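Local coordinates for mandelate racemase/muconate lactonizing enzyme family protein (Azoarcus sp., PDB 2QDE), which belongs to the enolase superfamily, pairing a capping N-terminal domain with a C-terminal barrel domain that holds a metal site, here occupied by a barium ion, at residues A[154-168]-A[182-196]. Sequence-based numbering, arbitrary orientation.
Sequences LAVLREGFHFVKLKA and VRRAVGDDVDLFIDI. With BA (barium ion), chain I.
Lys165 and Asp195 meet at the metal site. The lysine chain is extended from CB to NZ, with CG anti to the backbone N (chi1 170°), and its NZ forms a salt bridge with Asp195 OD2 at 2.8 Å, arriving on the anti side and 30° out of the carboxylate plane. That same OD2 binds the barium ion at 2.7 Å, with OD1 further off at 3.1 Å; Asn197, Glu221 and Asp246 complete the site. Lys165 NZ also makes a salt bridge with Glu221, so one amino group bridges two residues that bind the barium ion.

Backbone bonds zip strands 164-167 and 192-195 together in parallel, from Val164 N to Asp191 O through to Ala168 N to Asp195 O, the last nearly straight at the hydrogen (177°). A water bridges His162 O and Asp191 N.

On the sheet face of Lys165, CB of that residue sits over one face of the Phe193 ring, 4.1 Å from its centroid, a CH-pi contact. Phe163 approaches the same ring obliquely, CD1 to Phe193 CE2 3.5 Å, while Lys219 adds a cation-pi contact. Asp191 lays its carboxylate carbon against Phe163 CB and bonds Ser218 through OD1.

On the other face, Leu192 CD1 touches both Val164 CG1 and Leu166 CD1, and the latter meets Val182 CG2 tip to tip at 4.1 Å. Farther out, Leu157 CD1 presses tightly on Val186 CG1 (3.4 Å).

These contacts close a right-handed beta-alpha-beta unit of the barrel: helices 146-159 and 172-186 pack side by side outside, and strands 135-140 and 220-221 flank the pair.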
ATOM      1  N   LEU A 154     -28.272  34.501  15.572  1.00 25.72           N
ATOM      2  CA  LEU A 154     -29.344  34.362  16.542  1.00 26.22           C
ATOM      3  C   LEU A 154     -30.713  34.416  15.868  1.00 25.44           C
ATOM      4  O   LEU A 154     -31.612  33.666  16.230  1.00 26.33           O
ATOM      5  CB  LEU A 154     -29.233  35.463  17.600  1.00 26.73           C
ATOM      6  CG  LEU A 154     -28.047  35.336  18.562  1.00 27.67           C
ATOM      7  CD1 LEU A 154     -27.891  36.615  19.374  1.00 27.21           C
ATOM      8  CD2 LEU A 154     -28.278  34.140  19.478  1.00 26.64           C
ATOM      9  N   ALA A 155     -30.869  35.299  14.886  1.00 26.45           N
ATOM     10  CA  ALA A 155     -32.137  35.428  14.166  1.00 25.56           C
ATOM     11  C   ALA A 155     -32.444  34.125  13.428  1.00 25.81           C
ATOM     12  O   ALA A 155     -33.574  33.640  13.444  1.00 25.39           O
ATOM     13  CB  ALA A 155     -32.060  36.581  13.169  1.00 26.53           C
ATOM     14  N   VAL A 156     -31.423  33.568  12.784  1.00 25.45           N
ATOM     15  CA  VAL A 156     -31.561  32.322  12.041  1.00 23.93           C
ATOM     16  C   VAL A 156     -31.968  31.180  12.966  1.00 23.44           C
ATOM     17  O   VAL A 156     -32.855  30.392  12.639  1.00 23.78           O
ATOM     18  CB  VAL A 156     -30.236  31.949  11.342  1.00 23.65           C
ATOM     19  CG1 VAL A 156     -30.299  30.521  10.829  1.00 23.99           C
ATOM     20  CG2 VAL A 156     -29.979  32.913  10.189  1.00 23.85           C
ATOM     21  N   LEU A 157     -31.317  31.091  14.123  1.00 23.44           N
ATOM     22  CA  LEU A 157     -31.638  30.045  15.083  1.00 23.78           C
ATOM     23  C   LEU A 157     -33.056  30.226  15.619  1.00 23.95           C
ATOM     24  O   LEU A 157     -33.783  29.249  15.803  1.00 23.94           O
ATOM     25  CB  LEU A 157     -30.621  30.047  16.232  1.00 23.14           C
ATOM     26  CG  LEU A 157     -29.221  29.561  15.830  1.00 23.25           C
ATOM     27  CD1 LEU A 157     -28.228  29.837  16.943  1.00 22.75           C
ATOM     28  CD2 LEU A 157     -29.274  28.075  15.498  1.00 21.17           C
ATOM     29  N   ARG A 158     -33.455  31.473  15.858  1.00 25.24           N
ATOM     30  CA  ARG A 158     -34.804  31.746  16.365  1.00 26.04           C
ATOM     31  C   ARG A 158     -35.880  31.297  15.378  1.00 25.98           C
ATOM     32  O   ARG A 158     -36.969  30.881  15.781  1.00 26.07           O
ATOM     33  CB  ARG A 158     -34.978  33.243  16.671  1.00 27.86           C
ATOM     34  CG  ARG A 158     -34.743  33.601  18.135  1.00 29.59           C
ATOM     35  CD  ARG A 158     -35.079  35.064  18.439  1.00 30.19           C
ATOM     36  NE  ARG A 158     -33.982  35.972  18.103  1.00 31.97           N
ATOM     37  CZ  ARG A 158     -34.012  36.853  17.106  1.00 32.61           C
ATOM     38  NH1 ARG A 158     -35.093  36.952  16.336  1.00 33.55           N
ATOM     39  NH2 ARG A 158     -32.961  37.633  16.877  1.00 32.33           N
ATOM     40  N   GLU A 159     -35.568  31.372  14.088  1.00 25.85           N
ATOM     41  CA  GLU A 159     -36.509  30.975  13.045  1.00 25.41           C
ATOM     42  C   GLU A 159     -36.701  29.459  13.003  1.00 25.94           C
ATOM     43  O   GLU A 159     -37.718  28.973  12.500  1.00 25.45           O
ATOM     44  CB  GLU A 159     -36.020  31.484  11.688  1.00 28.61           C
ATOM     45  CG  GLU A 159     -36.957  31.211  10.513  1.00 31.95           C
ATOM     46  CD  GLU A 159     -38.363  31.732  10.739  1.00 35.00           C
ATOM     47  OE1 GLU A 159     -38.513  32.808  11.366  1.00 35.43           O
ATOM     48  OE2 GLU A 159     -39.325  31.068  10.278  1.00 36.96           O
ATOM     49  N   GLY A 160     -35.724  28.714  13.523  1.00 25.51           N
ATOM     50  CA  GLY A 160     -35.839  27.262  13.543  1.00 25.34           C
ATOM     51  C   GLY A 160     -34.764  26.471  12.809  1.00 24.55           C
ATOM     52  O   GLY A 160     -34.756  25.236  12.844  1.00 24.51           O
ATOM     53  N   PHE A 161     -33.849  27.160  12.143  1.00 23.83           N
ATOM     54  CA  PHE A 161     -32.800  26.467  11.412  1.00 23.71           C
ATOM     55  C   PHE A 161     -31.928  25.588  12.309  1.00 23.52           C
ATOM     56  O   PHE A 161     -31.700  25.898  13.477  1.00 23.05           O
ATOM     57  CB  PHE A 161     -31.989  27.471  10.612  1.00 22.60           C
ATOM     58  CG  PHE A 161     -32.775  28.085   9.486  1.00 23.20           C
ATOM     59  CD1 PHE A 161     -33.577  29.202   9.705  1.00 22.93           C
ATOM     60  CD2 PHE A 161     -32.771  27.494   8.221  1.00 22.59           C
ATOM     61  CE1 PHE A 161     -34.375  29.723   8.676  1.00 22.87           C
ATOM     62  CE2 PHE A 161     -33.563  28.003   7.187  1.00 22.85           C
ATOM     63  CZ  PHE A 161     -34.368  29.126   7.419  1.00 23.29           C
ATOM     64  N   HIS A 162     -31.450  24.488  11.730  1.00 24.17           N
ATOM     65  CA  HIS A 162     -30.681  23.460  12.427  1.00 22.38           C
ATOM     66  C   HIS A 162     -29.171  23.601  12.549  1.00 22.19           C
ATOM     67  O   HIS A 162     -28.548  22.907  13.350  1.00 21.44           O
ATOM     68  CB  HIS A 162     -31.052  22.123  11.798  1.00 23.22           C
ATOM     69  CG  HIS A 162     -32.532  21.913  11.724  1.00 24.54           C
ATOM     70  ND1 HIS A 162     -33.238  21.240  12.697  1.00 25.53           N
ATOM     71  CD2 HIS A 162     -33.451  22.372  10.843  1.00 24.46           C
ATOM     72  CE1 HIS A 162     -34.529  21.294  12.418  1.00 25.43           C
ATOM     73  NE2 HIS A 162     -34.685  21.977  11.299  1.00 25.50           N
ATOM     74  N   PHE A 163     -28.571  24.465  11.744  1.00 20.13           N
ATOM     75  CA  PHE A 163     -27.143  24.702  11.869  1.00 20.86           C
ATOM     76  C   PHE A 163     -26.809  26.063  11.303  1.00 19.84           C
ATOM     77  O   PHE A 163     -27.645  26.690  10.653  1.00 21.02           O
ATOM     78  CB  PHE A 163     -26.309  23.582  11.210  1.00 19.84           C
ATOM     79  CG  PHE A 163     -26.453  23.477   9.719  1.00 20.08           C
ATOM     80  CD1 PHE A 163     -25.850  24.403   8.874  1.00 20.38           C
ATOM     81  CD2 PHE A 163     -27.138  22.401   9.156  1.00 20.61           C
ATOM     82  CE1 PHE A 163     -25.918  24.253   7.488  1.00 22.05           C
ATOM     83  CE2 PHE A 163     -27.211  22.241   7.777  1.00 21.47           C
ATOM     84  CZ  PHE A 163     -26.602  23.165   6.941  1.00 21.68           C
ATOM     85  N   VAL A 164     -25.598  26.529  11.574  1.00 20.28           N
ATOM     86  CA  VAL A 164     -25.152  27.826  11.097  1.00 21.15           C
ATOM     87  C   VAL A 164     -23.782  27.682  10.446  1.00 21.98           C
ATOM     88  O   VAL A 164     -22.833  27.234  11.083  1.00 22.24           O
ATOM     89  CB  VAL A 164     -25.066  28.830  12.268  1.00 21.93           C
ATOM     90  CG1 VAL A 164     -24.403  30.116  11.810  1.00 22.75           C
ATOM     91  CG2 VAL A 164     -26.466  29.114  12.808  1.00 22.61           C
ATOM     92  N   LYS A 165     -23.686  28.077   9.182  1.00 20.53           N
ATOM     93  CA  LYS A 165     -22.441  27.986   8.429  1.00 21.69           C
ATOM     94  C   LYS A 165     -21.871  29.378   8.130  1.00 22.04           C
ATOM     95  O   LYS A 165     -22.614  30.272   7.730  1.00 21.25           O
ATOM     96  CB  LYS A 165     -22.705  27.233   7.122  1.00 20.70           C
ATOM     97  CG  LYS A 165     -21.565  27.262   6.120  1.00 22.51           C
ATOM     98  CD  LYS A 165     -21.919  26.431   4.894  1.00 21.97           C
ATOM     99  CE  LYS A 165     -21.019  26.744   3.727  1.00 22.67           C
ATOM    100  NZ  LYS A 165     -21.316  25.870   2.569  1.00 21.90           N
ATOM    101  N   LEU A 166     -20.561  29.549   8.328  1.00 22.29           N
ATOM    102  CA  LEU A 166     -19.892  30.826   8.077  1.00 24.24           C
ATOM    103  C   LEU A 166     -18.876  30.699   6.944  1.00 25.48           C
ATOM    104  O   LEU A 166     -18.318  29.625   6.713  1.00 25.98           O
ATOM    105  CB  LEU A 166     -19.148  31.310   9.342  1.00 23.19           C
ATOM    106  CG  LEU A 166     -19.908  31.241  10.674  1.00 24.03           C
ATOM    107  CD1 LEU A 166     -18.961  31.531  11.823  1.00 23.39           C
ATOM    108  CD2 LEU A 166     -21.080  32.226  10.673  1.00 23.97           C
ATOM    109  N   LYS A 167     -18.649  31.787   6.218  1.00 26.02           N
ATOM    110  CA  LYS A 167     -17.647  31.773   5.155  1.00 27.16           C
ATOM    111  C   LYS A 167     -16.383  32.421   5.700  1.00 28.03           C
ATOM    112  O   LYS A 167     -16.428  33.545   6.206  1.00 29.03           O
ATOM    113  CB  LYS A 167     -18.155  32.539   3.934  1.00 27.89           C
ATOM    114  CG  LYS A 167     -19.374  31.890   3.314  1.00 30.48           C
ATOM    115  CD  LYS A 167     -19.756  32.483   1.971  1.00 32.41           C
ATOM    116  CE  LYS A 167     -20.914  31.698   1.367  1.00 34.79           C
ATOM    117  NZ  LYS A 167     -21.442  32.345   0.127  1.00 36.63           N
ATOM    118  N   ALA A 168     -15.257  31.730   5.584  1.00 28.84           N
ATOM    119  CA  ALA A 168     -13.999  32.232   6.132  1.00 32.39           C
ATOM    120  C   ALA A 168     -13.054  32.781   5.080  1.00 34.54           C
ATOM    121  O   ALA A 168     -12.222  32.027   4.548  1.00 34.86           O
ATOM    122  CB  ALA A 168     -13.328  31.105   6.896  1.00 32.41           C
ATOM    123  N   VAL A 182     -19.406  34.769  17.034  1.00 27.25           N
ATOM    124  CA  VAL A 182     -20.580  33.954  16.746  1.00 25.48           C
ATOM    125  C   VAL A 182     -20.761  32.831  17.774  1.00 26.49           C
ATOM    126  O   VAL A 182     -21.876  32.600  18.257  1.00 26.61           O
ATOM    127  CB  VAL A 182     -20.502  33.346  15.331  1.00 25.31           C
ATOM    128  CG1 VAL A 182     -21.743  32.513  15.051  1.00 22.99           C
ATOM    129  CG2 VAL A 182     -20.371  34.458  14.300  1.00 24.58           C
ATOM    130  N   ARG A 183     -19.672  32.143  18.117  1.00 25.95           N
ATOM    131  CA  ARG A 183     -19.727  31.052  19.093  1.00 26.44           C
ATOM    132  C   ARG A 183     -20.238  31.512  20.456  1.00 27.15           C
ATOM    133  O   ARG A 183     -21.043  30.823  21.087  1.00 27.54           O
ATOM    134  CB  ARG A 183     -18.338  30.431  19.283  1.00 27.76           C
ATOM    135  CG  ARG A 183     -18.259  29.352  20.372  1.00 27.81           C
ATOM    136  CD  ARG A 183     -18.321  27.949  19.787  1.00 29.21           C
ATOM    137  NE  ARG A 183     -19.686  27.470  19.641  1.00 29.72           N
ATOM    138  CZ  ARG A 183     -20.049  26.422  18.904  1.00 27.91           C
ATOM    139  NH1 ARG A 183     -19.149  25.720  18.223  1.00 27.02           N
ATOM    140  NH2 ARG A 183     -21.326  26.074  18.854  1.00 28.02           N
ATOM    141  N   ARG A 184     -19.749  32.663  20.914  1.00 26.98           N
ATOM    142  CA  ARG A 184     -20.147  33.205  22.210  1.00 29.52           C
ATOM    143  C   ARG A 184     -21.640  33.489  22.243  1.00 28.71           C
ATOM    144  O   ARG A 184     -22.303  33.281  23.258  1.00 29.96           O
ATOM    145  CB  ARG A 184     -19.390  34.504  22.512  1.00 29.44           C
ATOM    146  CG  ARG A 184     -19.765  35.132  23.859  1.00 31.61           C
ATOM    147  CD  ARG A 184     -19.445  36.625  23.904  1.00 32.15           C
ATOM    148  NE  ARG A 184     -20.154  37.365  22.857  1.00 34.50           N
ATOM    149  CZ  ARG A 184     -21.474  37.557  22.817  1.00 35.61           C
ATOM    150  NH1 ARG A 184     -22.257  37.072  23.776  1.00 36.07           N
ATOM    151  NH2 ARG A 184     -22.019  38.226  21.805  1.00 35.49           N
ATOM    152  N   ALA A 185     -22.162  33.959  21.118  1.00 29.27           N
ATOM    153  CA  ALA A 185     -23.570  34.290  21.000  1.00 28.14           C
ATOM    154  C   ALA A 185     -24.489  33.073  20.967  1.00 29.27           C
ATOM    155  O   ALA A 185     -25.444  32.994  21.741  1.00 29.95           O
ATOM    156  CB  ALA A 185     -23.794  35.145  19.752  1.00 28.91           C
ATOM    157  N   VAL A 186     -24.202  32.118  20.085  1.00 29.36           N
ATOM    158  CA  VAL A 186     -25.048  30.937  19.948  1.00 28.23           C
ATOM    159  C   VAL A 186     -24.830  29.842  20.988  1.00 29.34           C
ATOM    160  O   VAL A 186     -25.649  28.929  21.114  1.00 29.23           O
ATOM    161  CB  VAL A 186     -24.899  30.323  18.537  1.00 27.92           C
ATOM    162  CG1 VAL A 186     -25.212  31.377  17.477  1.00 26.38           C
ATOM    163  CG2 VAL A 186     -23.486  29.781  18.345  1.00 26.91           C
ATOM    164  N   GLY A 187     -23.730  29.912  21.731  1.00 30.27           N
ATOM    165  CA  GLY A 187     -23.486  28.891  22.737  1.00 29.73           C
ATOM    166  C   GLY A 187     -22.789  27.651  22.202  1.00 30.66           C
ATOM    167  O   GLY A 187     -22.648  27.478  20.990  1.00 29.84           O
ATOM    168  N   ASP A 188     -22.364  26.773  23.110  1.00 31.25           N
ATOM    169  CA  ASP A 188     -21.647  25.561  22.728  1.00 32.27           C
ATOM    170  C   ASP A 188     -22.498  24.437  22.145  1.00 32.99           C
ATOM    171  O   ASP A 188     -21.952  23.516  21.527  1.00 32.47           O
ATOM    172  CB  ASP A 188     -20.875  24.982  23.923  1.00 34.55           C
ATOM    173  CG  ASP A 188     -20.013  26.008  24.639  1.00 36.90           C
ATOM    174  OD1 ASP A 188     -19.382  26.858  23.972  1.00 36.84           O
ATOM    175  OD2 ASP A 188     -19.954  25.941  25.891  1.00 38.87           O
ATOM    176  N   ASP A 189     -23.816  24.492  22.331  1.00 32.80           N
ATOM    177  CA  ASP A 189     -24.687  23.426  21.834  1.00 33.32           C
ATOM    178  C   ASP A 189     -25.159  23.564  20.389  1.00 31.93           C
ATOM    179  O   ASP A 189     -25.742  22.628  19.833  1.00 33.74           O
ATOM    180  CB  ASP A 189     -25.906  23.278  22.754  1.00 35.65           C
ATOM    181  CG  ASP A 189     -25.519  23.231  24.228  1.00 37.79           C
ATOM    182  OD1 ASP A 189     -24.348  22.882  24.521  1.00 38.17           O
ATOM    183  OD2 ASP A 189     -26.382  23.529  25.092  1.00 39.25           O
ATOM    184  N   VAL A 190     -24.914  24.716  19.778  1.00 30.37           N
ATOM    185  CA  VAL A 190     -25.327  24.944  18.395  1.00 27.75           C
ATOM    186  C   VAL A 190     -24.318  24.382  17.392  1.00 27.09           C
ATOM    187  O   VAL A 190     -23.108  24.517  17.583  1.00 26.20           O
ATOM    188  CB  VAL A 190     -25.515  26.448  18.125  1.00 27.61           C
ATOM    189  CG1 VAL A 190     -25.619  26.712  16.629  1.00 27.12           C
ATOM    190  CG2 VAL A 190     -26.762  26.941  18.834  1.00 27.09           C
ATOM    191  N   ASP A 191     -24.835  23.740  16.342  1.00 24.53           N
ATOM    192  CA  ASP A 191     -24.021  23.163  15.269  1.00 23.18           C
ATOM    193  C   ASP A 191     -23.472  24.330  14.441  1.00 22.16           C
ATOM    194  O   ASP A 191     -24.199  24.951  13.671  1.00 21.63           O
ATOM    195  CB  ASP A 191     -24.895  22.253  14.389  1.00 23.95           C
ATOM    196  CG  ASP A 191     -24.129  21.628  13.216  1.00 24.71           C
ATOM    197  OD1 ASP A 191     -22.986  22.046  12.932  1.00 26.47           O
ATOM    198  OD2 ASP A 191     -24.687  20.719  12.563  1.00 26.19           O
ATOM    199  N   LEU A 192     -22.190  24.628  14.614  1.00 20.10           N
ATOM    200  CA  LEU A 192     -21.553  25.732  13.906  1.00 19.86           C
ATOM    201  C   LEU A 192     -20.307  25.268  13.150  1.00 21.16           C
ATOM    202  O   LEU A 192     -19.477  24.549  13.707  1.00 19.07           O
ATOM    203  CB  LEU A 192     -21.158  26.815  14.914  1.00 17.87           C
ATOM    204  CG  LEU A 192     -20.365  28.015  14.396  1.00 19.23           C
ATOM    205  CD1 LEU A 192     -21.254  28.859  13.488  1.00 18.86           C
ATOM    206  CD2 LEU A 192     -19.852  28.841  15.575  1.00 21.26           C
ATOM    207  N   PHE A 193     -20.183  25.655  11.881  1.00 19.13           N
ATOM    208  CA  PHE A 193     -18.999  25.290  11.110  1.00 20.06           C
ATOM    209  C   PHE A 193     -18.647  26.347  10.074  1.00 21.40           C
ATOM    210  O   PHE A 193     -19.410  27.288   9.863  1.00 20.90           O
ATOM    211  CB  PHE A 193     -19.149  23.894  10.467  1.00 20.04           C
ATOM    212  CG  PHE A 193     -20.237  23.783   9.433  1.00 20.58           C
ATOM    213  CD1 PHE A 193     -19.941  23.908   8.075  1.00 20.77           C
ATOM    214  CD2 PHE A 193     -21.547  23.472   9.810  1.00 21.07           C
ATOM    215  CE1 PHE A 193     -20.937  23.716   7.098  1.00 22.66           C
ATOM    216  CE2 PHE A 193     -22.552  23.279   8.848  1.00 22.83           C
ATOM    217  CZ  PHE A 193     -22.244  23.397   7.489  1.00 22.69           C
ATOM    218  N   ILE A 194     -17.483  26.206   9.444  1.00 20.50           N
ATOM    219  CA  ILE A 194     -17.039  27.183   8.455  1.00 21.44           C
ATOM    220  C   ILE A 194     -16.689  26.564   7.103  1.00 20.81           C
ATOM    221  O   ILE A 194     -16.349  25.384   7.017  1.00 20.20           O
ATOM    222  CB  ILE A 194     -15.811  27.961   8.965  1.00 21.98           C
ATOM    223  CG1 ILE A 194     -14.668  26.988   9.277  1.00 23.19           C
ATOM    224  CG2 ILE A 194     -16.185  28.759  10.207  1.00 23.49           C
ATOM    225  CD1 ILE A 194     -13.372  27.672   9.671  1.00 25.18           C
ATOM    226  N   ASP A 195     -16.771  27.383   6.060  1.00 18.79           N
ATOM    227  CA  ASP A 195     -16.492  26.962   4.687  1.00 19.31           C
ATOM    228  C   ASP A 195     -15.329  27.801   4.151  1.00 19.91           C
ATOM    229  O   ASP A 195     -15.392  29.027   4.169  1.00 19.91           O
ATOM    230  CB  ASP A 195     -17.741  27.186   3.839  1.00 18.59           C
ATOM    231  CG  ASP A 195     -17.641  26.568   2.459  1.00 19.61           C
ATOM    232  OD1 ASP A 195     -16.536  26.152   2.055  1.00 18.82           O
ATOM    233  OD2 ASP A 195     -18.682  26.514   1.767  1.00 21.70           O
ATOM    234  N   ILE A 196     -14.278  27.136   3.679  1.00 19.63           N
ATOM    235  CA  ILE A 196     -13.085  27.815   3.171  1.00 19.50           C
ATOM    236  C   ILE A 196     -13.041  27.904   1.648  1.00 20.41           C
ATOM    237  O   ILE A 196     -12.274  28.686   1.089  1.00 19.55           O
ATOM    238  CB  ILE A 196     -11.800  27.091   3.642  1.00 20.12           C
ATOM    239  CG1 ILE A 196     -11.958  26.636   5.096  1.00 20.82           C
ATOM    240  CG2 ILE A 196     -10.607  28.021   3.530  1.00 20.71           C
ATOM    241  CD1 ILE A 196     -12.232  27.767   6.077  1.00 19.43           C
TER
HETATM  242 BA    BA I 401     -17.972  25.303  -0.578  1.00 50.18          BA
HETATM  243  O   HOH W   1     -27.558  23.393  16.154  1.00 27.26           O